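Local coordinates for protein putative metal-dependent hydrolase (Bacillus subtilis, PDB 6KNS) that carries the metallo-beta-lactamase fold and binds zinc and calcium, and is probably a metal-dependent hydrolase, perhaps a nuclease related to those that trim tRNA 3' ends, at residues A[205-216]-A[231-242]; A[178-186]-A[194-205]. All coordinates share one frame; numbering follows the deposited sequence.

From the N terminus, contact 2 comes first: strand 177-181 runs out into a loop, and after a seven-residue gap the chain returns over it at 194-205 as helix 198-208. Contact 1 then starts where that helix ends, follows strand 212-216, and closes the next loop through helix 225-231 to strand 238-241. The two contacts lie in series, neither nested nor crossed, and meet at Ala205. They belong to two successive beta-alpha-beta units at one end of a sheet of the metallo-beta-lactamase fold. Leu214 N to Leu178 O (2.9 Å) and Cys182 N to Thr216 O (2.7 Å) are probable hydrogen bonds joining contact 1 to contact 2.

Contact 1 (A[205-216]-A[231-242]); sequences AKEAGAGELLLT and AKTVFSGEVNIA. With CA (calcium ion), chain E.
Leu213 O is approached by three groups: Asn240 N donates to it over 2.9 Å, the CA-H of Val239 points at it, and a water adds a weak bond. That water also donates to Glu212 OE2 and accepts from Asn240 ND2, so it ties carboxylate and amide together. Asn240 ND2 donates as well to Glu238 OE2 (2.9 Å), in the plane of its own amide but from above the carboxylate. Glu238 holds a calcium ion with both oxygens, 2.5 Å to OE1 and 2.6 Å to OE2, while Glu212 lies alongside and accepts from a water on the metal. The ion probably eases repulsion between the two acids. Beneath this cluster, strands 212-216 and 238-241 run parallel, the latter at the border of its sheet, and helix 225-231 links them as a beta-alpha-beta unit. Leu213, Leu215, Val239 and Ile241 line the helix-covered face, where branched aliphatic side chains fill the core; Leu215 CD1 meets Val239 CG1 at 3.7 Å and Ile241 CD1 at 3.8 Å. The ring of Phe235 lies between Ala205 CB, 3.6 Å from the centroid, and Gly237 N over the opposite face, carried there by a first torsion near trans (chi1 174°). Small residues suit both places, since the ring is met closely on each face.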
loop_
_atom_site.group_PDB
_atom_site.type_symbol
_atom_site.label_atom_id
_atom_site.label_comp_id
_atom_site.label_asym_id
_atom_site.label_seq_id
_atom_site.Cartn_x
_atom_site.Cartn_y
_atom_site.Cartn_z
ATOM N N ALA A 205 26.882 -14.026 -4.599
ATOM C CA ALA A 205 27.424 -14.095 -3.247
ATOM C C ALA A 205 28.786 -14.820 -3.290
ATOM O O ALA A 205 29.753 -14.412 -2.643
ATOM C CB ALA A 205 26.458 -14.826 -2.345
ATOM N N LYS A 206 28.852 -15.889 -4.078
ATOM C CA LYS A 206 30.064 -16.713 -4.137
ATOM C C LYS A 206 31.218 -15.923 -4.721
ATOM O O LYS A 206 32.237 -15.738 -4.065
ATOM C CB LYS A 206 29.854 -17.993 -4.956
ATOM C CG LYS A 206 31.165 -18.731 -5.244
ATOM C CD LYS A 206 30.921 -20.036 -5.967
ATOM C CE LYS A 206 32.214 -20.817 -6.093
ATOM N NZ LYS A 206 32.098 -21.720 -7.256
ATOM N N GLU A 207 31.043 -15.434 -5.942
ATOM C CA GLU A 207 32.159 -14.802 -6.651
ATOM C C GLU A 207 32.530 -13.449 -6.064
ATOM O O GLU A 207 33.669 -13.026 -6.189
ATOM C CB GLU A 207 31.859 -14.702 -8.134
ATOM C CG GLU A 207 31.746 -16.068 -8.742
ATOM C CD GLU A 207 31.797 -16.064 -10.238
ATOM O OE1 GLU A 207 32.623 -15.312 -10.796
ATOM O OE2 GLU A 207 31.028 -16.835 -10.865
ATOM N N ALA A 208 31.578 -12.796 -5.393
ATOM C CA ALA A 208 31.858 -11.516 -4.720
ATOM C C ALA A 208 32.526 -11.723 -3.351
ATOM O O ALA A 208 33.010 -10.776 -2.747
ATOM C CB ALA A 208 30.586 -10.720 -4.552
ATOM N N GLY A 209 32.526 -12.950 -2.848
ATOM C CA GLY A 209 32.906 -13.190 -1.443
ATOM C C GLY A 209 31.993 -12.465 -0.450
ATOM O O GLY A 209 32.461 -11.823 0.457
ATOM N N ALA A 210 30.684 -12.529 -0.636
ATOM C CA ALA A 210 29.763 -11.899 0.312
ATOM C C ALA A 210 29.816 -12.621 1.659
ATOM O O ALA A 210 29.937 -13.839 1.708
ATOM C CB ALA A 210 28.345 -11.889 -0.247
ATOM N N GLY A 211 29.734 -11.864 2.744
ATOM C CA GLY A 211 29.704 -12.433 4.075
ATOM C C GLY A 211 28.508 -13.346 4.277
ATOM O O GLY A 211 28.603 -14.377 4.929
ATOM N N GLU A 212 27.360 -12.945 3.750
ATOM C CA GLU A 212 26.197 -13.796 3.783
ATOM C C GLU A 212 25.175 -13.323 2.764
ATOM O O GLU A 212 25.304 -12.213 2.239
ATOM C CB GLU A 212 25.586 -13.837 5.185
ATOM C CG GLU A 212 24.824 -12.594 5.599
ATOM C CD GLU A 212 24.327 -12.673 7.027
ATOM O OE1 GLU A 212 25.158 -12.401 7.904
ATOM O OE2 GLU A 212 23.124 -12.961 7.262
ATOM N N LEU A 213 24.176 -14.165 2.510
ATOM C CA LEU A 213 23.194 -13.930 1.463
ATOM C C LEU A 213 21.773 -13.979 2.033
ATOM O O LEU A 213 21.441 -14.899 2.787
ATOM C CB LEU A 213 23.371 -14.951 0.326
ATOM C CG LEU A 213 22.398 -14.932 -0.846
ATOM C CD1 LEU A 213 22.416 -13.548 -1.522
ATOM C CD2 LEU A 213 22.696 -16.059 -1.848
ATOM N N LEU A 214 20.968 -12.982 1.664
ATOM C CA LEU A 214 19.546 -12.901 2.019
ATOM C C LEU A 214 18.700 -12.843 0.764
ATOM O O LEU A 214 18.829 -11.928 -0.028
ATOM C CB LEU A 214 19.246 -11.656 2.867
ATOM C CG LEU A 214 17.805 -11.500 3.375
ATOM C CD1 LEU A 214 17.464 -12.583 4.412
ATOM C CD2 LEU A 214 17.571 -10.126 3.975
ATOM N N LEU A 215 17.840 -13.835 0.595
ATOM C CA LEU A 215 17.028 -13.965 -0.576
ATOM C C LEU A 215 15.696 -13.272 -0.352
ATOM O O LEU A 215 15.032 -13.503 0.647
ATOM C CB LEU A 215 16.824 -15.457 -0.879
ATOM C CG LEU A 215 18.116 -16.278 -1.065
ATOM C CD1 LEU A 215 17.782 -17.782 -1.270
ATOM C CD2 LEU A 215 18.974 -15.754 -2.230
ATOM N N THR A 216 15.277 -12.450 -1.302
ATOM C CA THR A 216 14.067 -11.664 -1.149
ATOM C C THR A 216 13.311 -11.519 -2.502
ATOM O O THR A 216 13.617 -12.204 -3.499
ATOM C CB THR A 216 14.442 -10.311 -0.495
ATOM O OG1 THR A 216 13.253 -9.591 -0.155
ATOM C CG2 THR A 216 15.332 -9.444 -1.429
ATOM N N ALA A 231 20.345 -22.161 -3.429
ATOM C CA ALA A 231 21.435 -21.183 -3.391
ATOM C C ALA A 231 22.684 -21.789 -2.737
ATOM O O ALA A 231 23.809 -21.519 -3.174
ATOM C CB ALA A 231 21.029 -19.898 -2.692
ATOM N N LYS A 232 22.476 -22.617 -1.717
ATOM C CA LYS A 232 23.583 -23.274 -1.026
ATOM C C LYS A 232 24.311 -24.311 -1.905
ATOM O O LYS A 232 25.363 -24.768 -1.512
ATOM C CB LYS A 232 23.116 -23.958 0.287
ATOM C CG LYS A 232 22.472 -23.044 1.331
ATOM C CD LYS A 232 23.457 -22.297 2.189
ATOM C CE LYS A 232 24.337 -23.225 3.109
ATOM N NZ LYS A 232 25.819 -22.909 2.865
ATOM N N THR A 233 23.751 -24.702 -3.062
ATOM C CA THR A 233 24.474 -25.642 -3.931
ATOM C C THR A 233 25.598 -24.878 -4.611
ATOM O O THR A 233 26.499 -25.472 -5.133
ATOM C CB THR A 233 23.594 -26.296 -5.005
ATOM O OG1 THR A 233 23.059 -25.293 -5.906
ATOM C CG2 THR A 233 22.465 -27.079 -4.331
ATOM N N VAL A 234 25.535 -23.550 -4.588
ATOM C CA VAL A 234 26.533 -22.697 -5.277
ATOM C C VAL A 234 27.372 -21.934 -4.249
ATOM O O VAL A 234 28.586 -21.930 -4.320
ATOM C CB VAL A 234 25.838 -21.712 -6.252
ATOM C CG1 VAL A 234 26.828 -20.689 -6.779
ATOM C CG2 VAL A 234 25.201 -22.497 -7.433
ATOM N N PHE A 235 26.724 -21.348 -3.249
ATOM C CA PHE A 235 27.406 -20.502 -2.283
ATOM C C PHE A 235 27.524 -21.281 -1.000
ATOM O O PHE A 235 26.546 -21.848 -0.540
ATOM C CB PHE A 235 26.592 -19.222 -2.116
ATOM C CG PHE A 235 27.067 -18.295 -1.046
ATOM C CD1 PHE A 235 28.335 -17.743 -1.085
ATOM C CD2 PHE A 235 26.203 -17.890 -0.046
ATOM C CE1 PHE A 235 28.756 -16.825 -0.102
ATOM C CE2 PHE A 235 26.612 -16.992 0.929
ATOM C CZ PHE A 235 27.895 -16.458 0.899
ATOM N N SER A 236 28.720 -21.302 -0.422
ATOM C CA SER A 236 28.974 -22.075 0.787
ATOM C C SER A 236 28.801 -21.276 2.079
ATOM O O SER A 236 28.885 -21.845 3.157
ATOM C CB SER A 236 30.377 -22.682 0.745
ATOM O OG SER A 236 31.321 -21.684 1.052
ATOM N N GLY A 237 28.534 -19.977 2.009
ATOM C CA GLY A 237 28.262 -19.240 3.238
ATOM C C GLY A 237 26.800 -19.345 3.736
ATOM O O GLY A 237 26.004 -20.178 3.289
ATOM N N GLU A 238 26.469 -18.486 4.677
ATOM C CA GLU A 238 25.129 -18.420 5.213
ATOM C C GLU A 238 24.131 -17.824 4.211
ATOM O O GLU A 238 24.378 -16.778 3.612
ATOM C CB GLU A 238 25.122 -17.564 6.480
ATOM C CG GLU A 238 23.817 -17.670 7.277
ATOM C CD GLU A 238 23.749 -16.681 8.440
ATOM O OE1 GLU A 238 24.761 -16.001 8.727
ATOM O OE2 GLU A 238 22.666 -16.543 9.041
ATOM N N VAL A 239 22.982 -18.491 4.089
ATOM C CA VAL A 239 21.871 -18.063 3.254
ATOM C C VAL A 239 20.553 -18.123 4.065
ATOM O O VAL A 239 20.182 -19.187 4.608
ATOM C CB VAL A 239 21.712 -18.956 1.986
ATOM C CG1 VAL A 239 20.585 -18.392 1.071
ATOM C CG2 VAL A 239 23.041 -19.078 1.203
ATOM N N ASN A 240 19.853 -16.987 4.103
ATOM C CA ASN A 240 18.553 -16.862 4.730
ATOM C C ASN A 240 17.485 -16.413 3.733
ATOM O O ASN A 240 17.773 -15.820 2.692
ATOM C CB ASN A 240 18.621 -15.850 5.882
ATOM C CG ASN A 240 19.562 -16.311 6.972
ATOM O OD1 ASN A 240 19.312 -17.320 7.591
ATOM N ND2 ASN A 240 20.657 -15.601 7.181
ATOM N N ILE A 241 16.249 -16.724 4.086
ATOM C CA ILE A 241 15.056 -16.274 3.375
ATOM C C ILE A 241 14.530 -15.047 4.126
ATOM O O ILE A 241 14.325 -15.085 5.329
ATOM C CB ILE A 241 13.971 -17.373 3.361
ATOM C CG1 ILE A 241 14.524 -18.686 2.749
ATOM C CG2 ILE A 241 12.734 -16.922 2.563
ATOM C CD1 ILE A 241 15.227 -18.444 1.410
ATOM N N ALA A 242 14.309 -13.964 3.399
ATOM C CA ALA A 242 13.763 -12.731 3.940
ATOM C C ALA A 242 12.336 -12.953 4.500
ATOM O O ALA A 242 11.599 -13.754 3.964
ATOM C CB ALA A 242 13.719 -11.659 2.817
HETATM CA CA CA E . 23.844 -15.131 10.842
HETATM O O HOH W 1 21.125 -13.536 5.638
HETATM O O HOH W 2 22.508 -13.266 9.909
#

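Contact 2 (A[178-186]-A[194-205]); sequences LISECNFYA and GHMNSLEAGRIA
The side chains of Leu178 and Ile204 cross at about a right angle, CD2 of the first touching CG2 of the second at 3.6 Å and also reaching the backbone of Ala205. Ser180 is small enough to sit under the helix; its OG donates to the carbonyl O of the next residue, Glu181, and packs on Ala201 CB and Met196 CE. Glu181, its chain bent at chi2 (120°), binds with both oxygens. OE2 accepts a hydrogen bond from His195 ND1 (2.6 Å) through its syn lone pair, in the imidazole plane, and OE1 accepts from Met196 N (2.8 Å) from above the carboxylate plane. The bond to ND1 fixes the rotation of the His195 ring, and those from Met196 N and Ser162 N, the latter to OE2, hold the carboxylate in place. His195 packs on the zinc ligands Asp161 and His217, about 5 Å from a bound zinc ion; it is thus a second-shell residue, and Glu181 positions it. Here the chain leaves the sheet at the end of strand 177-181 and helix 198-208 folds back against that strand, the first half of a beta-alpha-beta unit. Cys182 SG lies 3.6 Å from Ser198 N, at the helix start, where Asn197 and Glu200 form a capping box. Asn183 CB covers one face of the His195 ring. Phe184 N donates to Met196 O (3.2 Å), while the edge of its ring meets His195 CB and Phe86 of the second subunit packs against it. Ala186 CB rests on Leu199 CG at 3.7 Å; Ala186 N and Ser198 OG both hydrogen-bond to Glu230 OE1.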
loop_
_atom_site.group_PDB
_atom_site.type_symbol
_atom_site.label_atom_id
_atom_site.label_comp_id
_atom_site.label_asym_id
_atom_site.label_seq_id
_atom_site.Cartn_x
_atom_site.Cartn_y
_atom_site.Cartn_z
ATOM N N LEU A 178 24.672 -9.496 1.273
ATOM C CA LEU A 178 24.112 -9.299 -0.041
ATOM C C LEU A 178 22.637 -9.634 0.057
ATOM O O LEU A 178 22.295 -10.796 0.278
ATOM C CB LEU A 178 24.753 -10.240 -1.058
ATOM C CG LEU A 178 24.144 -10.241 -2.462
ATOM C CD1 LEU A 178 24.208 -8.848 -3.092
ATOM C CD2 LEU A 178 24.869 -11.255 -3.347
ATOM N N ILE A 179 21.804 -8.624 -0.148
ATOM C CA ILE A 179 20.383 -8.805 -0.311
ATOM C C ILE A 179 20.055 -8.897 -1.821
ATOM O O ILE A 179 20.132 -7.916 -2.541
ATOM C CB ILE A 179 19.598 -7.683 0.338
ATOM C CG1 ILE A 179 20.057 -7.494 1.802
ATOM C CG2 ILE A 179 18.099 -8.015 0.225
ATOM C CD1 ILE A 179 19.380 -6.283 2.527
ATOM N N SER A 180 19.695 -10.104 -2.268
ATOM C CA SER A 180 19.450 -10.391 -3.650
ATOM C C SER A 180 18.022 -10.780 -3.848
ATOM O O SER A 180 17.479 -11.596 -3.117
ATOM C CB SER A 180 20.298 -11.558 -4.145
ATOM O OG SER A 180 20.069 -11.757 -5.528
ATOM N N GLU A 181 17.431 -10.188 -4.870
ATOM C CA GLU A 181 16.164 -10.624 -5.359
ATOM C C GLU A 181 16.326 -12.106 -5.746
ATOM O O GLU A 181 17.424 -12.566 -6.099
ATOM C CB GLU A 181 15.707 -9.725 -6.518
ATOM C CG GLU A 181 16.302 -9.986 -7.893
ATOM C CD GLU A 181 15.199 -10.329 -8.898
ATOM O OE1 GLU A 181 14.805 -11.526 -8.987
ATOM O OE2 GLU A 181 14.704 -9.384 -9.561
ATOM N N CYS A 182 15.243 -12.851 -5.615
ATOM C CA CYS A 182 15.246 -14.240 -5.960
ATOM C C CYS A 182 13.838 -14.665 -6.296
ATOM O O CYS A 182 13.256 -15.470 -5.609
ATOM C CB CYS A 182 15.797 -15.014 -4.766
ATOM S SG CYS A 182 16.112 -16.742 -5.060
ATOM N N ASN A 183 13.287 -14.123 -7.363
ATOM C CA ASN A 183 11.882 -14.316 -7.677
ATOM C C ASN A 183 11.596 -15.686 -8.313
ATOM O O ASN A 183 10.445 -16.050 -8.424
ATOM C CB ASN A 183 11.400 -13.195 -8.615
ATOM C CG ASN A 183 9.935 -12.797 -8.358
ATOM O OD1 ASN A 183 9.067 -13.646 -8.110
ATOM N ND2 ASN A 183 9.674 -11.531 -8.381
ATOM N N PHE A 184 12.640 -16.415 -8.743
ATOM C CA PHE A 184 12.499 -17.704 -9.441
ATOM C C PHE A 184 13.331 -18.830 -8.836
ATOM O O PHE A 184 14.356 -18.563 -8.220
ATOM C CB PHE A 184 12.873 -17.539 -10.925
ATOM C CG PHE A 184 11.849 -16.780 -11.716
ATOM C CD1 PHE A 184 10.896 -17.435 -12.434
ATOM C CD2 PHE A 184 11.841 -15.404 -11.724
ATOM C CE1 PHE A 184 9.924 -16.716 -13.169
ATOM C CE2 PHE A 184 10.881 -14.680 -12.431
ATOM C CZ PHE A 184 9.936 -15.330 -13.160
ATOM N N TYR A 185 12.877 -20.084 -9.022
ATOM C CA TYR A 185 13.547 -21.283 -8.506
ATOM C C TYR A 185 14.642 -21.717 -9.477
ATOM O O TYR A 185 14.702 -21.244 -10.609
ATOM C CB TYR A 185 12.527 -22.424 -8.266
ATOM C CG TYR A 185 11.570 -22.099 -7.116
ATOM C CD1 TYR A 185 10.387 -21.386 -7.325
ATOM C CD2 TYR A 185 11.903 -22.423 -5.801
ATOM C CE1 TYR A 185 9.529 -21.070 -6.254
ATOM C CE2 TYR A 185 11.069 -22.113 -4.729
ATOM C CZ TYR A 185 9.890 -21.413 -4.962
ATOM O OH TYR A 185 9.070 -21.124 -3.914
ATOM N N ALA A 186 15.488 -22.638 -9.029
ATOM C CA ALA A 186 16.715 -23.030 -9.735
ATOM C C ALA A 186 16.444 -23.564 -11.116
ATOM O O ALA A 186 17.254 -23.377 -12.012
ATOM C CB ALA A 186 17.509 -24.089 -8.910
ATOM N N GLY A 194 13.097 -10.043 -16.147
ATOM C CA GLY A 194 14.045 -9.171 -15.454
ATOM C C GLY A 194 14.298 -9.538 -13.996
ATOM O O GLY A 194 14.486 -8.661 -13.134
ATOM N N HIS A 195 14.304 -10.838 -13.734
ATOM C CA HIS A 195 14.542 -11.371 -12.386
ATOM C C HIS A 195 15.606 -12.465 -12.363
ATOM O O HIS A 195 16.037 -12.973 -13.393
ATOM C CB HIS A 195 13.247 -11.912 -11.775
ATOM C CG HIS A 195 12.215 -10.868 -11.511
ATOM N ND1 HIS A 195 12.450 -9.757 -10.719
ATOM C CD2 HIS A 195 10.925 -10.776 -11.919
ATOM C CE1 HIS A 195 11.347 -9.032 -10.652
ATOM N NE2 HIS A 195 10.420 -9.609 -11.397
ATOM N N MET A 196 16.025 -12.822 -11.160
ATOM C CA MET A 196 17.011 -13.889 -10.961
ATOM C C MET A 196 16.436 -15.105 -10.242
ATOM O O MET A 196 15.391 -15.023 -9.605
ATOM C CB MET A 196 18.191 -13.334 -10.159
ATOM C CG MET A 196 19.193 -12.570 -11.050
ATOM S SD MET A 196 20.691 -12.096 -10.176
ATOM C CE MET A 196 20.048 -10.823 -9.074
ATOM N N ASN A 197 17.141 -16.234 -10.355
ATOM C CA ASN A 197 16.834 -17.400 -9.553
ATOM C C ASN A 197 17.880 -17.634 -8.440
ATOM O O ASN A 197 18.859 -16.895 -8.274
ATOM C CB ASN A 197 16.632 -18.662 -10.428
ATOM C CG ASN A 197 17.923 -19.152 -11.122
ATOM O OD1 ASN A 197 19.057 -18.848 -10.716
ATOM N ND2 ASN A 197 17.737 -19.934 -12.164
ATOM N N SER A 198 17.621 -18.669 -7.676
ATOM C CA SER A 198 18.448 -19.078 -6.559
ATOM C C SER A 198 19.910 -19.326 -6.926
ATOM O O SER A 198 20.797 -18.900 -6.188
ATOM C CB SER A 198 17.815 -20.341 -5.909
ATOM O OG SER A 198 17.472 -21.302 -6.922
ATOM N N LEU A 199 20.171 -19.970 -8.065
ATOM C CA LEU A 199 21.545 -20.247 -8.480
ATOM C C LEU A 199 22.307 -18.955 -8.790
ATOM O O LEU A 199 23.499 -18.820 -8.487
ATOM C CB LEU A 199 21.568 -21.182 -9.684
ATOM C CG LEU A 199 20.827 -22.520 -9.511
ATOM C CD1 LEU A 199 20.905 -23.377 -10.807
ATOM C CD2 LEU A 199 21.360 -23.320 -8.321
ATOM N N GLU A 200 21.594 -17.995 -9.372
ATOM C CA GLU A 200 22.190 -16.725 -9.777
ATOM C C GLU A 200 22.512 -15.853 -8.565
ATOM O O GLU A 200 23.609 -15.266 -8.474
ATOM C CB GLU A 200 21.283 -16.018 -10.774
ATOM C CG GLU A 200 21.328 -16.720 -12.162
ATOM C CD GLU A 200 20.136 -16.415 -13.068
ATOM O OE1 GLU A 200 19.046 -16.034 -12.578
ATOM O OE2 GLU A 200 20.282 -16.603 -14.293
ATOM N N ALA A 201 21.583 -15.802 -7.621
ATOM C CA ALA A 201 21.842 -15.116 -6.368
ATOM C C ALA A 201 23.072 -15.769 -5.708
ATOM O O ALA A 201 23.954 -15.083 -5.217
ATOM C CB ALA A 201 20.624 -15.173 -5.463
ATOM N N GLY A 202 23.118 -17.093 -5.693
ATOM C CA GLY A 202 24.229 -17.808 -5.075
ATOM C C GLY A 202 25.564 -17.488 -5.723
ATOM O O GLY A 202 26.597 -17.349 -5.055
ATOM N N ARG A 203 25.528 -17.382 -7.040
ATOM C CA ARG A 203 26.718 -17.147 -7.811
ATOM C C ARG A 203 27.297 -15.797 -7.456
ATOM O O ARG A 203 28.506 -15.666 -7.281
ATOM C CB ARG A 203 26.385 -17.213 -9.298
ATOM C CG ARG A 203 27.569 -16.833 -10.169
ATOM C CD ARG A 203 27.330 -17.153 -11.628
ATOM N NE ARG A 203 28.587 -16.997 -12.386
ATOM C CZ ARG A 203 28.685 -16.824 -13.697
ATOM N NH1 ARG A 203 27.606 -16.746 -14.460
ATOM N NH2 ARG A 203 29.892 -16.714 -14.250
ATOM N N ILE A 204 26.429 -14.800 -7.305
ATOM C CA ILE A 204 26.888 -13.451 -6.954
ATOM C C ILE A 204 27.546 -13.445 -5.587
ATOM O O ILE A 204 28.671 -12.957 -5.447
ATOM C CB ILE A 204 25.804 -12.373 -7.010
ATOM C CG1 ILE A 204 25.263 -12.197 -8.437
ATOM C CG2 ILE A 204 26.392 -11.074 -6.567
ATOM C CD1 ILE A 204 23.852 -11.484 -8.536
ATOM N N ALA A 205 26.882 -14.026 -4.599
ATOM C CA ALA A 205 27.424 -14.095 -3.247
ATOM C C ALA A 205 28.786 -14.820 -3.290
ATOM O O ALA A 205 29.753 -14.412 -2.643
ATOM C CB ALA A 205 26.458 -14.826 -2.345
#